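Local atomic coordinates of kinesin-like protein (PDB entry 5X3E), a protein that probably works as a kinesin-6 motor that couples ATP hydrolysis to movement along microtubules. Residues L146-I149 with F150-N154; E263-S266 with S267-L271. One frame throughout, in Å; residues are numbered along the deposited sequence.

Overall arrangement
Both contacts are local, each within one continuous run of chain in the kinesin motor domain. Interaction 1 is the last turn of helix 141-152 and is mostly buried between helices 93-109 and 267-281 and strand 296-307. Interaction 2 is the start of helix 267-281 where it follows strand 262-264, and it is only partly buried. A helix end is finished in each, in opposite ways: interaction 1 deals with carbonyls at a C-terminus, interaction 2 with N-H groups at an N-terminus. The two meet directly. D147 OD1 lies 2.6 Å from S267 OG, a probable hydrogen bond, and the F150 ring packs on S266 and S267.

Interaction 1 (L146-I149 with F150-N154); sequences LDVI and FNSIN
F150 N donates to L146 O (3.1 Å), and N151 N donates to D147 O (2.8 Å). These are regular bonds of helix 141-152. I153 N keeps the same i to i+4 spacing with I149 O (3.1 Å). S152 N adds a bond of 3-10 type, i to i+3, to I149 O at 3.0 Å. The two donors reach I149 O from different directions: S152 N stands above the carbonyl plane, while I153 N lies almost on the line of the C=O bond. I153 is where the chain leaves helical geometry.

Two polar side chains fold back on the turn. The S152 hydroxyl donates to V148 O (OG to O 2.7 Å), 33° out of the carbonyl plane. OG is anti to the carbonyl carbon, beside the backbone N (chi1 -56°), which turns it back along the helix. The same OG is bonded to L206 N. The N151 amide lies beside D147 O without bonding it. Its ND2 instead bonds to E202 O and I204 O. A leucine in place of N151 would probably leave both of these carbonyls without their amide donor and weaken the tie to that loop. D147 OD1 has a salt bridge to R199 and a hydrogen bond to S267 OG, and OD2 takes E202 N.

F150 turns an aromatic C-H edge, CD2, to L146 O, which lies in the ring plane. The apolar pair is I149 CG2 and I153 CG2, at 4.3 Å. Both side chains also pack on helix 93-109 and strand 296-307.

The chemistry is that of a helix C-terminus. V148 O takes the S152 hydroxyl, and I149 O is shared by S152 N and I153 N. S152 OG bridges V148 O and L206 N, while N151 ND2 reaches E202 O and I204 O, so the 202-206 loop is tied to the helix end.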
ATOM      1  N   LEU A 146     -10.155  -2.591  -2.042  1.00 44.27           N
ATOM      2  CA  LEU A 146     -10.513  -3.023  -3.390  1.00 43.11           C
ATOM      3  C   LEU A 146     -12.022  -3.020  -3.588  1.00 48.87           C
ATOM      4  O   LEU A 146     -12.516  -2.593  -4.639  1.00 64.43           O
ATOM      5  CB  LEU A 146      -9.949  -4.414  -3.673  1.00 45.58           C
ATOM      6  CG  LEU A 146      -8.435  -4.560  -3.801  1.00 39.78           C
ATOM      7  CD1 LEU A 146      -8.049  -6.041  -3.786  1.00 34.53           C
ATOM      8  CD2 LEU A 146      -7.940  -3.862  -5.070  1.00 32.53           C
ATOM      9  N   ASP A 147     -12.768  -3.514  -2.596  1.00 47.80           N
ATOM     10  CA  ASP A 147     -14.228  -3.495  -2.668  1.00 44.91           C
ATOM     11  C   ASP A 147     -14.750  -2.080  -2.864  1.00 44.90           C
ATOM     12  O   ASP A 147     -15.513  -1.807  -3.798  1.00 49.93           O
ATOM     13  CB  ASP A 147     -14.824  -4.099  -1.392  1.00 51.49           C
ATOM     14  CG  ASP A 147     -14.744  -5.609  -1.361  1.00 59.74           C
ATOM     15  OD1 ASP A 147     -14.783  -6.235  -2.442  1.00 57.51           O
ATOM     16  OD2 ASP A 147     -14.653  -6.168  -0.246  1.00 73.54           O
ATOM     17  N   VAL A 148     -14.342  -1.162  -1.989  1.00 45.79           N
ATOM     18  CA  VAL A 148     -14.887   0.189  -2.001  1.00 43.76           C
ATOM     19  C   VAL A 148     -14.498   0.926  -3.278  1.00 53.35           C
ATOM     20  O   VAL A 148     -15.306   1.678  -3.840  1.00 48.05           O
ATOM     21  CB  VAL A 148     -14.438   0.937  -0.737  1.00 43.76           C
ATOM     22  CG1 VAL A 148     -14.776   2.403  -0.840  1.00 40.13           C
ATOM     23  CG2 VAL A 148     -15.104   0.319   0.482  1.00 42.04           C
ATOM     24  N   ILE A 149     -13.254   0.748  -3.743  1.00 40.83           N
ATOM     25  CA  ILE A 149     -12.836   1.356  -5.006  1.00 38.78           C
ATOM     26  C   ILE A 149     -13.773   0.934  -6.130  1.00 41.79           C
ATOM     27  O   ILE A 149     -14.350   1.774  -6.831  1.00 54.94           O
ATOM     28  CB  ILE A 149     -11.371   1.003  -5.332  1.00 43.83           C
ATOM     29  CG1 ILE A 149     -10.410   1.787  -4.435  1.00 37.76           C
ATOM     30  CG2 ILE A 149     -11.048   1.280  -6.803  1.00 32.10           C
ATOM     31  CD1 ILE A 149      -8.996   1.251  -4.470  1.00 39.03           C
ATOM     32  N   PHE A 150     -13.948  -0.377  -6.312  1.00 37.79           N
ATOM     33  CA  PHE A 150     -14.799  -0.851  -7.399  1.00 41.70           C
ATOM     34  C   PHE A 150     -16.258  -0.479  -7.185  1.00 42.95           C
ATOM     35  O   PHE A 150     -16.998  -0.319  -8.160  1.00 46.69           O
ATOM     36  CB  PHE A 150     -14.645  -2.360  -7.561  1.00 42.27           C
ATOM     37  CG  PHE A 150     -13.421  -2.752  -8.321  1.00 42.06           C
ATOM     38  CD1 PHE A 150     -13.438  -2.792  -9.705  1.00 42.55           C
ATOM     39  CD2 PHE A 150     -12.246  -3.052  -7.661  1.00 52.28           C
ATOM     40  CE1 PHE A 150     -12.312  -3.142 -10.412  1.00 49.32           C
ATOM     41  CE2 PHE A 150     -11.112  -3.402  -8.363  1.00 52.39           C
ATOM     42  CZ  PHE A 150     -11.146  -3.448  -9.742  1.00 59.44           C
ATOM     43  N   ASN A 151     -16.689  -0.336  -5.929  1.00 52.85           N
ATOM     44  CA  ASN A 151     -18.035   0.162  -5.663  1.00 44.35           C
ATOM     45  C   ASN A 151     -18.186   1.627  -6.052  1.00 46.41           C
ATOM     46  O   ASN A 151     -19.268   2.045  -6.480  1.00 51.66           O
ATOM     47  CB  ASN A 151     -18.386  -0.014  -4.185  1.00 61.06           C
ATOM     48  CG  ASN A 151     -18.464  -1.465  -3.779  1.00 59.84           C
ATOM     49  OD1 ASN A 151     -18.560  -2.353  -4.627  1.00 53.47           O
ATOM     50  ND2 ASN A 151     -18.430  -1.718  -2.472  1.00 48.95           N
ATOM     51  N   SER A 152     -17.122   2.420  -5.919  1.00 51.07           N
ATOM     52  CA  SER A 152     -17.226   3.870  -5.997  1.00 47.85           C
ATOM     53  C   SER A 152     -16.885   4.457  -7.364  1.00 61.76           C
ATOM     54  O   SER A 152     -17.221   5.622  -7.610  1.00 66.97           O
ATOM     55  CB  SER A 152     -16.320   4.513  -4.944  1.00 51.56           C
ATOM     56  OG  SER A 152     -16.630   4.026  -3.653  1.00 57.70           O
ATOM     57  N   ILE A 153     -16.241   3.701  -8.259  1.00 37.57           N
ATOM     58  CA  ILE A 153     -15.901   4.233  -9.576  1.00 47.37           C
ATOM     59  C   ILE A 153     -17.057   3.976 -10.529  1.00 52.88           C
ATOM     60  O   ILE A 153     -17.853   3.048 -10.348  1.00 51.51           O
ATOM     61  CB  ILE A 153     -14.588   3.632 -10.124  1.00 37.03           C
ATOM     62  CG1 ILE A 153     -14.746   2.138 -10.407  1.00 36.77           C
ATOM     63  CG2 ILE A 153     -13.427   3.903  -9.182  1.00 33.51           C
ATOM     64  CD1 ILE A 153     -13.446   1.456 -10.762  1.00 37.43           C
ATOM     65  N   ASN A 154     -17.164   4.829 -11.542  1.00 56.78           N
ATOM     66  CA  ASN A 154     -18.105   4.660 -12.637  1.00 57.69           C
ATOM     67  C   ASN A 154     -17.341   4.676 -13.951  1.00 48.35           C
ATOM     68  O   ASN A 154     -16.143   4.966 -13.995  1.00 63.45           O
ATOM     69  CB  ASN A 154     -19.178   5.759 -12.631  1.00 59.74           C
ATOM     70  CG  ASN A 154     -19.876   5.880 -11.295  1.00 68.77           C
ATOM     71  OD1 ASN A 154     -20.321   4.883 -10.725  1.00 81.58           O
ATOM     72  ND2 ASN A 154     -19.964   7.103 -10.780  1.00 59.82           N
TER

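Interaction 2 (E263-S266 with S267-L271). With SO4 (sulfate ion), chain I; SO4 (sulfate ion), chain F.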
ATOM      1  N   GLU A 263      -4.358  -5.656 -15.474  1.00 41.28           N
ATOM      2  CA  GLU A 263      -5.687  -5.066 -15.514  1.00 48.29           C
ATOM      3  C   GLU A 263      -6.682  -5.973 -14.813  1.00 44.25           C
ATOM      4  O   GLU A 263      -6.712  -7.184 -15.053  1.00 48.13           O
ATOM      5  CB  GLU A 263      -6.132  -4.809 -16.949  1.00 49.80           C
ATOM      6  CG  GLU A 263      -7.410  -3.993 -17.032  1.00 45.61           C
ATOM      7  CD  GLU A 263      -7.709  -3.532 -18.437  1.00 53.32           C
ATOM      8  OE1 GLU A 263      -8.429  -2.523 -18.583  1.00 48.88           O
ATOM      9  OE2 GLU A 263      -7.217  -4.170 -19.395  1.00 58.48           O
ATOM     10  N   VAL A 264      -7.481  -5.384 -13.930  1.00 43.08           N
ATOM     11  CA  VAL A 264      -8.474  -6.105 -13.148  1.00 45.92           C
ATOM     12  C   VAL A 264      -9.811  -5.395 -13.310  1.00 50.11           C
ATOM     13  O   VAL A 264      -9.874  -4.160 -13.269  1.00 53.32           O
ATOM     14  CB  VAL A 264      -8.066  -6.210 -11.664  1.00 45.25           C
ATOM     15  CG1 VAL A 264      -6.946  -7.224 -11.513  1.00 41.84           C
ATOM     16  CG2 VAL A 264      -7.617  -4.855 -11.126  1.00 38.85           C
ATOM     17  N   SER A 265     -10.869  -6.174 -13.523  1.00 54.09           N
ATOM     18  CA  SER A 265     -12.197  -5.634 -13.762  1.00 63.93           C
ATOM     19  C   SER A 265     -13.080  -5.638 -12.524  1.00 64.64           C
ATOM     20  O   SER A 265     -14.161  -5.042 -12.555  1.00 72.21           O
ATOM     21  CB  SER A 265     -12.893  -6.427 -14.875  1.00 67.28           C
ATOM     22  OG  SER A 265     -12.266  -6.198 -16.122  1.00 72.21           O
ATOM     23  N   SER A 266     -12.655  -6.286 -11.444  1.00 53.40           N
ATOM     24  CA  SER A 266     -13.486  -6.368 -10.254  1.00 46.50           C
ATOM     25  C   SER A 266     -12.613  -6.565  -9.022  1.00 44.00           C
ATOM     26  O   SER A 266     -11.458  -6.994  -9.113  1.00 58.14           O
ATOM     27  CB  SER A 266     -14.515  -7.499 -10.374  1.00 49.50           C
ATOM     28  OG  SER A 266     -13.891  -8.771 -10.327  1.00 50.82           O
ATOM     29  N   SER A 267     -13.193  -6.233  -7.863  1.00 53.07           N
ATOM     30  CA  SER A 267     -12.547  -6.502  -6.582  1.00 62.06           C
ATOM     31  C   SER A 267     -12.158  -7.967  -6.488  1.00 63.28           C
ATOM     32  O   SER A 267     -11.072  -8.313  -6.005  1.00 51.95           O
ATOM     33  CB  SER A 267     -13.488  -6.123  -5.437  1.00 58.60           C
ATOM     34  OG  SER A 267     -12.826  -6.171  -4.190  1.00 83.36           O
ATOM     35  N   GLU A 268     -13.043  -8.840  -6.967  1.00 59.23           N
ATOM     36  CA  GLU A 268     -12.771 -10.270  -7.001  1.00 52.64           C
ATOM     37  C   GLU A 268     -11.553 -10.600  -7.852  1.00 63.11           C
ATOM     38  O   GLU A 268     -10.657 -11.327  -7.412  1.00 67.13           O
ATOM     39  CB  GLU A 268     -14.008 -10.992  -7.534  1.00 64.59           C
ATOM     40  CG  GLU A 268     -13.846 -12.478  -7.615  1.00 93.22           C
ATOM     41  CD  GLU A 268     -13.547 -13.103  -6.279  1.00112.25           C
ATOM     42  OE1 GLU A 268     -14.019 -12.594  -5.239  1.00123.09           O
ATOM     43  OE2 GLU A 268     -12.824 -14.121  -6.267  1.00117.16           O
ATOM     44  N   GLU A 269     -11.493 -10.059  -9.071  1.00 53.07           N
ATOM     45  CA  GLU A 269     -10.359 -10.345  -9.943  1.00 56.46           C
ATOM     46  C   GLU A 269      -9.063  -9.793  -9.358  1.00 61.02           C
ATOM     47  O   GLU A 269      -8.008 -10.430  -9.459  1.00 69.57           O
ATOM     48  CB  GLU A 269     -10.624  -9.785 -11.342  1.00 57.60           C
ATOM     49  CG  GLU A 269      -9.531 -10.066 -12.348  1.00 73.66           C
ATOM     50  CD  GLU A 269      -9.994  -9.872 -13.778  1.00 89.33           C
ATOM     51  OE1 GLU A 269      -9.753 -10.775 -14.610  1.00100.18           O
ATOM     52  OE2 GLU A 269     -10.608  -8.823 -14.068  1.00 79.32           O
ATOM     53  N   ALA A 270      -9.129  -8.614  -8.732  1.00 58.15           N
ATOM     54  CA  ALA A 270      -7.940  -8.019  -8.129  1.00 53.71           C
ATOM     55  C   ALA A 270      -7.405  -8.889  -7.003  1.00 49.75           C
ATOM     56  O   ALA A 270      -6.188  -9.034  -6.841  1.00 57.95           O
ATOM     57  CB  ALA A 270      -8.259  -6.614  -7.613  1.00 46.01           C
ATOM     58  N   LEU A 271      -8.304  -9.468  -6.209  1.00 58.47           N
ATOM     59  CA  LEU A 271      -7.886 -10.360  -5.137  1.00 42.63           C
ATOM     60  C   LEU A 271      -7.285 -11.649  -5.677  1.00 47.65           C
ATOM     61  O   LEU A 271      -6.388 -12.215  -5.044  1.00 57.21           O
ATOM     62  CB  LEU A 271      -9.069 -10.670  -4.227  1.00 46.43           C
ATOM     63  CG  LEU A 271      -9.380  -9.577  -3.209  1.00 58.89           C
ATOM     64  CD1 LEU A 271     -10.721  -9.831  -2.539  1.00 55.18           C
ATOM     65  CD2 LEU A 271      -8.265  -9.512  -2.178  1.00 48.55           C
TER
HETATM   66  S   SO4 I 507      -3.059  -7.592 -18.376  1.00116.03           S
HETATM   67  O1  SO4 I 507      -3.876  -7.674 -19.584  1.00132.00           O
HETATM   68  O2  SO4 I 507      -3.922  -7.733 -17.210  1.00119.50           O
HETATM   69  O3  SO4 I 507      -2.082  -8.678 -18.382  1.00119.79           O
HETATM   70  O4  SO4 I 507      -2.372  -6.301 -18.337  1.00101.36           O
HETATM   71  S   SO4 F 504     -13.786  -7.377 -19.633  1.00 66.71           S
HETATM   72  O1  SO4 F 504     -14.739  -8.067 -20.492  1.00 90.00           O
HETATM   73  O2  SO4 F 504     -14.490  -6.654 -18.579  1.00 45.44           O
HETATM   74  O3  SO4 F 504     -12.888  -8.368 -19.041  1.00 93.50           O
HETATM   75  O4  SO4 F 504     -13.030  -6.426 -20.439  1.00 84.01           O
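V264 lays CG1 against A270 CA (3.6 Å) and CG2 near A270 CB (4.0 Å). The aliphatic part of E269 closes this patch, its CG also beside V264 CG1. This is the tight side: F150 and L146 of helix 141-152 lie against it, and V264 is paired with V217 in the sheet.

The polar bonds are at the helix start. S266 OG accepts from E269 N (3.0 Å) at a nearly straight 162°. With chi1 at 69°, OG sits between backbone N and carbonyl carbon and faces the first turn. A270 N bonds to S266 O. E269 reaches back with an extended chain, and its OE2 takes the S265 N-H at 2.7 Å, on the anti side of the carboxylate. OE1 of the same group pairs with K159 and R189.

The looser side is at partly exposed S265, whose OG has a weak bond to O2 of one sulfate ion (3.3 Å). E263 is buried, and its N donates to O2 of another sulfate (2.7 Å). Both ions are probably from the crystallisation liquor.

The arrangement is a serine N-cap at a strand-to-helix junction, reinforced by a glutamate that returns from the first turn, within the kinesin motor domain.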